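Local coordinates for protein putative neuraminyllactose-binding hemagglutinin homolog (Helicobacter pylori, PDB 3BGH) that is of unsettled function but probably serves as an outer-membrane lipoprotein adhesin, associated with the flagellar sheath and with binding of N-acetylneuraminyllactose, at residues 50-53 against 54-58; 83-86 against 87-90; 203-206 against 207-211; 182-185 against 186-190. One frame throughout, in Å; residues are numbered along the deposited sequence.

How the contacts relate
Contacts 1, 2 and 4 sit where the chain enters a helix or prepares to, and contact 3 where one helix gives way to the next. Contacts 1 and 4 are neighbours, their centres 16 Å apart, and they touch: Tyr-56 CE2 of contact 1 lies 3.8 Å from Ile-190 CG2 of contact 4. Contacts 4 and 3 take the two ends of helix 186-208, on opposite sides of the chain's centre with their own centres 32 Å apart. Contact 2 stands apart, about 9 Å from contact 1 by nearest atoms and 40 Å from contact 4 by centres. The sulfate at contact 3 probably came from the crystallisation liquor.

Contact 1: residues 50-53 against 54-58; sequences KVIP and ESYQK
The Tyr-56 ring carries the pyrrolidine of Pro-53, three residues earlier, on one of its faces. Pro-53 CG stands 3.9 Å from the ring centroid and only 9° off the ring normal, a CH-pi contact over the middle of the ring. CD of the same proline lies over that face too, nearer its rim, 3.6 Å from Tyr-56 CD2. Ile-52 comes in obliquely, its CG2 3.9 Å from Tyr-56 CB. What turns the ring back over the proline is the tyrosine's first torsion, -71°, which places CG opposite the carbonyl carbon and next to the backbone N.

Next to this CH-pi contact the backbone makes its first helical turn. Pro-53 is the N-cap residue, and its O accepts Tyr-56 N at 2.9 Å. A weaker bond from Gln-57 N, 3.5 Å long, reaches the same Pro-53 O. One carbonyl therefore takes both an i+3 and an i+4 donor, as a helix start often does.

Strand 38-48 leads into this turn and helix 54-73 leaves it. Gln-57 NE2 ties the young helix back to Ile-46 O at the strand's end. Helix 186-208 packs alongside through Ile-190 and Arg-191 on Tyr-56 and Met-194 on Ile-52, while Ile-52 also meets Ile-108 of strand 98-114.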
loop_
_atom_site.group_PDB
_atom_site.type_symbol
_atom_site.label_atom_id
_atom_site.label_comp_id
_atom_site.label_asym_id
_atom_site.label_seq_id
_atom_site.Cartn_x
_atom_site.Cartn_y
_atom_site.Cartn_z
ATOM N N LYS A 50 -1.877 10.979 3.519
ATOM C CA LYS A 50 -1.988 12.367 4.042
ATOM C C LYS A 50 -0.731 12.935 4.730
ATOM O O LYS A 50 -0.540 14.143 4.862
ATOM C CB LYS A 50 -3.198 12.460 4.977
ATOM C CG LYS A 50 -3.018 11.912 6.384
ATOM C CD LYS A 50 -4.317 12.102 7.163
ATOM C CE LYS A 50 -4.230 11.512 8.582
ATOM N NZ LYS A 50 -5.580 11.518 9.331
ATOM N N VAL A 51 0.134 12.028 5.141
ATOM C CA VAL A 51 1.338 12.318 5.904
ATOM C C VAL A 51 2.457 12.909 5.020
ATOM O O VAL A 51 3.345 13.620 5.521
ATOM C CB VAL A 51 1.699 11.007 6.625
ATOM C CG1 VAL A 51 3.154 10.614 6.488
ATOM C CG2 VAL A 51 1.190 11.053 8.079
ATOM N N ILE A 52 2.372 12.643 3.713
ATOM C CA ILE A 52 3.393 13.019 2.712
ATOM C C ILE A 52 3.049 14.343 1.945
ATOM O O ILE A 52 2.000 14.443 1.345
ATOM C CB ILE A 52 3.618 11.862 1.671
ATOM C CG1 ILE A 52 4.094 10.591 2.366
ATOM C CG2 ILE A 52 4.610 12.275 0.584
ATOM C CD1 ILE A 52 4.087 9.298 1.490
ATOM N N PRO A 53 3.924 15.351 1.985
ATOM C CA PRO A 53 3.661 16.601 1.241
ATOM C C PRO A 53 3.499 16.367 -0.260
ATOM O O PRO A 53 4.257 15.604 -0.847
ATOM C CB PRO A 53 4.909 17.461 1.509
ATOM C CG PRO A 53 5.496 16.854 2.842
ATOM C CD PRO A 53 5.178 15.392 2.764
ATOM N N GLU A 54 2.514 17.020 -0.860
ATOM C CA GLU A 54 2.286 16.971 -2.310
ATOM C C GLU A 54 3.527 17.250 -3.135
ATOM O O GLU A 54 3.691 16.683 -4.229
ATOM C CB GLU A 54 1.206 17.965 -2.718
ATOM C CG GLU A 54 -0.238 17.527 -2.415
ATOM C CD GLU A 54 -1.252 18.518 -2.961
ATOM O OE1 GLU A 54 -2.284 18.066 -3.531
ATOM O OE2 GLU A 54 -0.998 19.764 -2.854
ATOM N N SER A 55 4.409 18.111 -2.643
ATOM C CA SER A 55 5.606 18.398 -3.410
ATOM C C SER A 55 6.536 17.186 -3.524
ATOM O O SER A 55 7.260 17.063 -4.529
ATOM C CB SER A 55 6.344 19.552 -2.796
ATOM O OG SER A 55 6.755 19.225 -1.476
ATOM N N TYR A 56 6.530 16.314 -2.505
ATOM C CA TYR A 56 7.370 15.095 -2.510
ATOM C C TYR A 56 6.874 14.162 -3.586
ATOM O O TYR A 56 7.666 13.624 -4.340
ATOM C CB TYR A 56 7.361 14.352 -1.180
ATOM C CG TYR A 56 8.094 15.042 -0.055
ATOM C CD1 TYR A 56 8.524 16.354 -0.157
ATOM C CD2 TYR A 56 8.284 14.397 1.154
ATOM C CE1 TYR A 56 9.137 16.992 0.921
ATOM C CE2 TYR A 56 8.902 15.005 2.198
ATOM C CZ TYR A 56 9.323 16.308 2.087
ATOM O OH TYR A 56 9.952 16.885 3.178
ATOM N N GLN A 57 5.556 14.025 -3.669
ATOM C CA GLN A 57 4.930 13.221 -4.684
ATOM C C GLN A 57 5.387 13.730 -6.059
ATOM O O GLN A 57 5.948 12.946 -6.840
ATOM C CB GLN A 57 3.429 13.299 -4.540
ATOM C CG GLN A 57 2.667 12.734 -5.665
ATOM C CD GLN A 57 1.213 13.119 -5.615
ATOM O OE1 GLN A 57 0.872 14.165 -5.086
ATOM N NE2 GLN A 57 0.341 12.302 -6.209
ATOM N N LYS A 58 5.167 15.028 -6.334
ATOM C CA LYS A 58 5.542 15.659 -7.605
ATOM C C LYS A 58 7.019 15.429 -7.961
ATOM O O LYS A 58 7.351 15.060 -9.076
ATOM C CB LYS A 58 5.219 17.159 -7.582
ATOM C CG LYS A 58 3.770 17.475 -7.942
ATOM C CD LYS A 58 3.180 18.646 -7.086
ATOM C CE LYS A 58 1.724 18.957 -7.483
ATOM N NZ LYS A 58 0.972 19.882 -6.519
#

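Contact 2: residues 83-86 against 87-90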
loop_
_atom_site.group_PDB
_atom_site.type_symbol
_atom_site.label_atom_id
_atom_site.label_comp_id
_atom_site.label_asym_id
_atom_site.label_seq_id
_atom_site.Cartn_x
_atom_site.Cartn_y
_atom_site.Cartn_z
ATOM N N LYS A 83 2.098 13.450 -20.890
ATOM C CA LYS A 83 1.549 13.395 -19.536
ATOM C C LYS A 83 0.355 12.449 -19.365
ATOM O O LYS A 83 0.057 12.035 -18.246
ATOM C CB LYS A 83 1.240 14.788 -18.979
ATOM C CG LYS A 83 2.451 15.408 -18.288
ATOM C CD LYS A 83 2.206 16.850 -17.799
ATOM C CE LYS A 83 3.552 17.501 -17.384
ATOM N NZ LYS A 83 3.386 18.865 -16.778
ATOM N N ASP A 84 -0.317 12.117 -20.467
ATOM C CA ASP A 84 -1.430 11.161 -20.479
ATOM C C ASP A 84 -1.373 10.409 -21.813
ATOM O O ASP A 84 -0.799 10.922 -22.784
ATOM C CB ASP A 84 -2.782 11.874 -20.311
ATOM C CG ASP A 84 -2.948 12.548 -18.926
ATOM O OD1 ASP A 84 -2.798 11.878 -17.875
ATOM O OD2 ASP A 84 -3.255 13.760 -18.883
ATOM N N ALA A 85 -1.940 9.204 -21.869
ATOM C CA ALA A 85 -1.888 8.390 -23.094
ATOM C C ALA A 85 -2.703 8.995 -24.237
ATOM O O ALA A 85 -2.428 8.766 -25.413
ATOM C CB ALA A 85 -2.331 6.964 -22.817
ATOM N N SER A 86 -3.704 9.779 -23.867
ATOM C CA SER A 86 -4.566 10.462 -24.825
ATOM C C SER A 86 -3.826 11.558 -25.605
ATOM O O SER A 86 -4.262 11.946 -26.690
ATOM C CB SER A 86 -5.786 11.048 -24.102
ATOM O OG SER A 86 -5.395 11.801 -22.956
ATOM N N GLU A 87 -2.715 12.053 -25.057
ATOM C CA GLU A 87 -1.898 13.058 -25.758
ATOM C C GLU A 87 -0.948 12.448 -26.786
ATOM O O GLU A 87 -0.156 13.174 -27.396
ATOM C CB GLU A 87 -1.072 13.903 -24.784
ATOM C CG GLU A 87 -1.863 14.640 -23.711
ATOM C CD GLU A 87 -0.961 15.408 -22.734
ATOM O OE1 GLU A 87 0.291 15.280 -22.807
ATOM O OE2 GLU A 87 -1.514 16.150 -21.887
ATOM N N ILE A 88 -1.000 11.131 -26.976
ATOM C CA ILE A 88 -0.098 10.501 -27.936
ATOM C C ILE A 88 -0.692 10.601 -29.340
ATOM O O ILE A 88 -1.770 10.049 -29.605
ATOM C CB ILE A 88 0.249 9.034 -27.585
ATOM C CG1 ILE A 88 0.912 8.940 -26.209
ATOM C CG2 ILE A 88 1.181 8.445 -28.640
ATOM C CD1 ILE A 88 0.871 7.537 -25.605
ATOM N N PRO A 89 -0.005 11.336 -30.232
ATOM C CA PRO A 89 -0.410 11.435 -31.637
ATOM C C PRO A 89 -0.204 10.134 -32.426
ATOM O O PRO A 89 0.730 9.363 -32.146
ATOM C CB PRO A 89 0.487 12.554 -32.186
ATOM C CG PRO A 89 1.678 12.573 -31.295
ATOM C CD PRO A 89 1.188 12.153 -29.939
ATOM N N GLN A 90 -1.078 9.919 -33.412
ATOM C CA GLN A 90 -1.039 8.738 -34.273
ATOM C C GLN A 90 0.320 8.482 -34.885
ATOM O O GLN A 90 0.802 7.350 -34.892
ATOM C CB GLN A 90 -2.071 8.859 -35.385
ATOM C CG GLN A 90 -3.376 8.198 -35.053
ATOM C CD GLN A 90 -3.423 6.732 -35.468
ATOM O OE1 GLN A 90 -4.507 6.169 -35.654
ATOM N NE2 GLN A 90 -2.253 6.109 -35.632
#
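Glu-87 folds back over the turn that precedes it, touching Asp-84 and Lys-83 on the way. Its CB starts 3.6 Å from Asp-84 O, and CG continues past that same carbonyl. With CG set next to the backbone N (chi1 -57°) and the chain extended beyond, the carboxylate arrives above the start of the loop, Glu-87 CD lying 4.0 Å from Asp-84 N. At the tip, Glu-87 OE1 accepts Lys-83 N at 3.2 Å. The N-H points almost straight at it, at 166°, but approaches from above the carboxylate plane. The other oxygen, Glu-87 OE2, has a like charge near it: Asp-84 OD2 is 4.2 Å away. That proximity is probably eased by Lys-45, which forms a salt bridge with Asp-84 OD1.

Two backbone bonds of the i+3 kind hold the turn itself, Glu-87 N to Asp-84 O and Ile-88 N to Ala-85 O, each 3.2 Å long. They make a short 3-10 turn, and the glutamate carboxylate ties the turn back to Lys-83 N. Ile-88 lies along the Ala-85 carbonyl, its CG1 3.4 Å from Ala-85 O, and sends CD1 to within 4.3 Å of Ala-85 CB.

The whole element links strand 78-82 to helix 90-95, with Pro-89 as the helix N-cap. Ile-88 and Ala-85 rest on Val-40 and Ile-42 of strand 38-48, while Phe-82, at the end of strand 78-82, receives Glu-87, Ile-88 and Pro-89.

Contact 3: residues 203-206 against 207-211. With SO4 (sulfate ion), chain C.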
loop_
_atom_site.group_PDB
_atom_site.type_symbol
_atom_site.label_atom_id
_atom_site.label_comp_id
_atom_site.label_asym_id
_atom_site.label_seq_id
_atom_site.Cartn_x
_atom_site.Cartn_y
_atom_site.Cartn_z
ATOM N N VAL A 203 16.286 0.962 -9.206
ATOM C CA VAL A 203 17.106 -0.243 -9.329
ATOM C C VAL A 203 16.324 -1.396 -9.949
ATOM O O VAL A 203 16.830 -2.129 -10.797
ATOM C CB VAL A 203 17.608 -0.734 -7.955
ATOM C CG1 VAL A 203 18.200 -2.134 -8.064
ATOM C CG2 VAL A 203 18.663 0.204 -7.372
ATOM N N HIS A 204 15.093 -1.597 -9.505
ATOM C CA HIS A 204 14.328 -2.717 -9.999
ATOM C C HIS A 204 13.910 -2.467 -11.434
ATOM O O HIS A 204 13.999 -3.356 -12.232
ATOM C CB HIS A 204 13.125 -3.017 -9.093
ATOM C CG HIS A 204 13.489 -3.722 -7.821
ATOM N ND1 HIS A 204 12.750 -4.767 -7.308
ATOM C CD2 HIS A 204 14.514 -3.528 -6.956
ATOM C CE1 HIS A 204 13.310 -5.188 -6.189
ATOM N NE2 HIS A 204 14.381 -4.451 -5.948
ATOM N N ILE A 205 13.460 -1.264 -11.763
ATOM C CA ILE A 205 13.068 -0.992 -13.132
ATOM C C ILE A 205 14.262 -1.008 -14.085
ATOM O O ILE A 205 14.155 -1.527 -15.178
ATOM C CB ILE A 205 12.331 0.324 -13.304
ATOM C CG1 ILE A 205 10.887 0.206 -12.834
ATOM C CG2 ILE A 205 12.281 0.701 -14.802
ATOM C CD1 ILE A 205 10.150 1.547 -12.785
ATOM N N THR A 206 15.390 -0.434 -13.681
ATOM C CA THR A 206 16.540 -0.398 -14.575
ATOM C C THR A 206 16.987 -1.818 -14.856
ATOM O O THR A 206 17.363 -2.113 -15.990
ATOM C CB THR A 206 17.731 0.402 -14.014
ATOM O OG1 THR A 206 17.986 -0.035 -12.671
ATOM C CG2 THR A 206 17.443 1.897 -14.037
ATOM N N LYS A 207 16.942 -2.701 -13.848
ATOM C CA LYS A 207 17.298 -4.099 -14.088
ATOM C C LYS A 207 16.228 -4.830 -14.901
ATOM O O LYS A 207 16.558 -5.759 -15.676
ATOM C CB LYS A 207 17.657 -4.851 -12.808
ATOM C CG LYS A 207 18.980 -4.357 -12.226
ATOM C CD LYS A 207 19.212 -4.772 -10.760
ATOM C CE LYS A 207 20.568 -4.210 -10.264
ATOM N NZ LYS A 207 21.011 -4.815 -8.962
ATOM N N GLU A 208 14.967 -4.412 -14.770
ATOM C CA GLU A 208 13.927 -5.052 -15.554
ATOM C C GLU A 208 13.973 -4.686 -17.029
ATOM O O GLU A 208 13.563 -5.469 -17.857
ATOM C CB GLU A 208 12.513 -4.785 -15.012
ATOM C CG GLU A 208 11.464 -5.777 -15.554
ATOM C CD GLU A 208 11.810 -7.276 -15.263
ATOM O OE1 GLU A 208 11.103 -8.159 -15.801
ATOM O OE2 GLU A 208 12.763 -7.585 -14.499
ATOM N N LEU A 209 14.440 -3.488 -17.345
ATOM C CA LEU A 209 14.412 -3.030 -18.711
ATOM C C LEU A 209 15.788 -3.220 -19.363
ATOM O O LEU A 209 16.256 -2.337 -20.048
ATOM C CB LEU A 209 14.001 -1.559 -18.775
ATOM C CG LEU A 209 12.673 -1.035 -18.221
ATOM C CD1 LEU A 209 12.604 0.474 -18.412
ATOM C CD2 LEU A 209 11.516 -1.724 -18.904
ATOM N N SER A 210 16.416 -4.374 -19.137
ATOM C CA SER A 210 17.693 -4.723 -19.746
ATOM C C SER A 210 17.574 -4.956 -21.250
ATOM O O SER A 210 16.476 -5.124 -21.811
ATOM C CB SER A 210 18.238 -6.004 -19.126
ATOM O OG SER A 210 17.476 -7.121 -19.576
ATOM N N LYS A 211 18.745 -4.978 -21.883
ATOM C CA LYS A 211 18.916 -5.287 -23.309
ATOM C C LYS A 211 18.332 -6.677 -23.575
ATOM O O LYS A 211 17.511 -6.826 -24.469
ATOM C CB LYS A 211 20.417 -5.202 -23.657
ATOM C CG LYS A 211 20.833 -5.149 -25.143
ATOM C CD LYS A 211 22.249 -5.854 -25.297
ATOM C CE LYS A 211 23.071 -5.344 -26.483
ATOM N NZ LYS A 211 24.346 -6.151 -26.691
HETATM S S SO4 C . 21.861 -3.965 -20.183
HETATM O O1 SO4 C . 22.948 -4.239 -19.255
HETATM O O2 SO4 C . 21.234 -5.250 -20.512
HETATM O O3 SO4 C . 20.950 -3.021 -19.562
HETATM O O4 SO4 C . 22.320 -3.330 -21.424
#
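Lys-207 lies alongside Val-203, one helical turn back, both side chains pointing the same way. Its aliphatic chain runs fully extended: CG passes 3.4 Å from Val-203 O, and CE comes to 3.8 Å from Val-203 CG1. The methyl thus lies against the outer end of the lysine, CD to NZ. The backbone bond Lys-207 N to Val-203 O closes the same turn.

Ile-205 repeats the pattern on a buried side. Its CG2 meets Leu-209 CD1 at 3.6 Å. Leu-209 N to Ile-205 O, 2.9 Å, is the last helical bond here. Both touch Leu-68 of helix 54-73; Ile-205 also meets Leu-134 and Leu-209 meets Phe-136, both of strand 123-137.

Thr-206 turns its hydroxyl back to the preceding turn, where OG1 is bonded to Met-202 O; Val-203 O, 3.0 Å from OG1, competes for the same proton.

At Leu-209 the backbone leaves helical geometry, and Ser-210 opens the next helix, its OG bonded to His-213 N. Lys-211 N donates to sulfate O2 at 2.9 Å. The serine N-cap is a standard helix start, and the sulfate, probably from the crystallisation liquor, sits where helix N-termini commonly hold anions; the whole forms a helix-to-helix junction between 186-208 and 211-223.

Contact 4: residues 182-185 against 186-190; sequences KETD and HDQAI
Asp-185 O is gripped twice, though loosely. Ala-189 N reaches it from the helix at 3.3 Å, a weak i+4 bond, and Thr-184 OG1 adds another weak one from the residue just before. Ala-189 CB rests 3.8 Å from this oxygen as well. Firmer closure begins a residue later, where Ile-190 N bonds to His-186 O at 2.9 Å.

Asp-185 occupies the N-cap position. Its CG stands between the backbone N and the carbonyl carbon, at a first torsion of 73°, and this swings the carboxylate over the first turn. Asp-185 OD2 then lies 3.5 Å from Gln-188 N and 3.6 Å from Gln-188 CB. Its negative charge would probably still favour the positive end of the helix dipole.

Thr-184 and Gln-188 cross at about a right angle, with Thr-184 CG2 4.2 Å from Gln-188 CG, a loose contact. The glutamine chain bends about its CB-CG bond, and its OE1 finds its partner in Val-19 N.

The chain comes to this point from the unmodelled loop after strand 144-161 and starts helix 186-208. Thr-184 still bonds through its backbone to Ile-159 of that strand, and Ala-189 packs on Ala-157 and Ile-159. His-186 leans over Glu-110 and Asp-111 of strand 98-114 and bonds through ND1 to Asp-126 OD2 of strand 123-137, so the helix start is laid across three strands of the sheet.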
loop_
_atom_site.group_PDB
_atom_site.type_symbol
_atom_site.label_atom_id
_atom_site.label_comp_id
_atom_site.label_asym_id
_atom_site.label_seq_id
_atom_site.Cartn_x
_atom_site.Cartn_y
_atom_site.Cartn_z
ATOM N N LYS A 182 15.860 9.064 21.514
ATOM C CA LYS A 182 14.755 9.754 20.854
ATOM C C LYS A 182 15.227 10.389 19.530
ATOM O O LYS A 182 15.357 11.615 19.422
ATOM C CB LYS A 182 14.128 10.797 21.794
ATOM C CG LYS A 182 12.829 11.406 21.269
ATOM C CD LYS A 182 12.519 12.714 21.969
ATOM C CE LYS A 182 11.811 13.690 21.026
ATOM N NZ LYS A 182 11.402 14.943 21.739
ATOM N N GLU A 183 15.449 9.528 18.529
ATOM C CA GLU A 183 16.130 9.871 17.250
ATOM C C GLU A 183 15.671 11.130 16.491
ATOM O O GLU A 183 16.360 12.152 16.569
ATOM C CB GLU A 183 16.206 8.651 16.310
ATOM C CG GLU A 183 16.817 7.424 16.969
ATOM C CD GLU A 183 18.043 6.911 16.240
ATOM O OE1 GLU A 183 17.974 5.807 15.643
ATOM O OE2 GLU A 183 19.081 7.611 16.272
ATOM N N THR A 184 14.550 11.063 15.756
ATOM C CA THR A 184 14.116 12.200 14.898
ATOM C C THR A 184 12.663 12.761 15.118
ATOM O O THR A 184 12.122 12.717 16.235
ATOM C CB THR A 184 14.421 11.939 13.348
ATOM O OG1 THR A 184 13.614 10.864 12.835
ATOM C CG2 THR A 184 15.916 11.644 13.097
ATOM N N ASP A 185 12.079 13.346 14.067
ATOM C CA ASP A 185 10.630 13.557 13.980
ATOM C C ASP A 185 10.106 12.992 12.643
ATOM O O ASP A 185 10.883 12.476 11.815
ATOM C CB ASP A 185 10.246 15.038 14.156
ATOM C CG ASP A 185 10.603 15.905 12.942
ATOM O OD1 ASP A 185 10.087 17.057 12.893
ATOM O OD2 ASP A 185 11.388 15.445 12.063
ATOM N N HIS A 186 8.797 13.101 12.441
ATOM C CA HIS A 186 8.154 12.546 11.263
ATOM C C HIS A 186 8.716 12.997 9.902
ATOM O O HIS A 186 9.071 12.140 9.092
ATOM C CB HIS A 186 6.636 12.719 11.351
ATOM C CG HIS A 186 6.039 12.108 12.580
ATOM N ND1 HIS A 186 6.389 10.856 13.029
ATOM C CD2 HIS A 186 5.121 12.579 13.456
ATOM C CE1 HIS A 186 5.714 10.580 14.131
ATOM N NE2 HIS A 186 4.939 11.608 14.413
ATOM N N ASP A 187 8.831 14.301 9.649
ATOM C CA ASP A 187 9.184 14.753 8.295
ATOM C C ASP A 187 10.551 14.282 7.844
ATOM O O ASP A 187 10.734 13.935 6.679
ATOM C CB ASP A 187 8.987 16.253 8.082
ATOM C CG ASP A 187 7.517 16.601 7.829
ATOM O OD1 ASP A 187 7.087 16.673 6.633
ATOM O OD2 ASP A 187 6.786 16.754 8.846
ATOM N N GLN A 188 11.477 14.201 8.789
ATOM C CA GLN A 188 12.781 13.603 8.542
ATOM C C GLN A 188 12.701 12.075 8.199
ATOM O O GLN A 188 13.422 11.566 7.339
ATOM C CB GLN A 188 13.719 13.945 9.718
ATOM C CG GLN A 188 15.199 13.662 9.524
ATOM C CD GLN A 188 15.965 14.698 8.687
ATOM O OE1 GLN A 188 17.191 14.603 8.549
ATOM N NE2 GLN A 188 15.253 15.662 8.102
ATOM N N ALA A 189 11.779 11.363 8.834
ATOM C CA ALA A 189 11.622 9.936 8.620
ATOM C C ALA A 189 10.994 9.656 7.233
ATOM O O ALA A 189 11.410 8.738 6.527
ATOM C CB ALA A 189 10.795 9.329 9.739
ATOM N N ILE A 190 10.014 10.487 6.880
ATOM C CA ILE A 190 9.364 10.495 5.570
ATOM C C ILE A 190 10.388 10.669 4.437
ATOM O O ILE A 190 10.404 9.923 3.453
ATOM C CB ILE A 190 8.306 11.629 5.519
ATOM C CG1 ILE A 190 7.155 11.279 6.474
ATOM C CG2 ILE A 190 7.810 11.859 4.122
ATOM C CD1 ILE A 190 6.117 12.344 6.629
#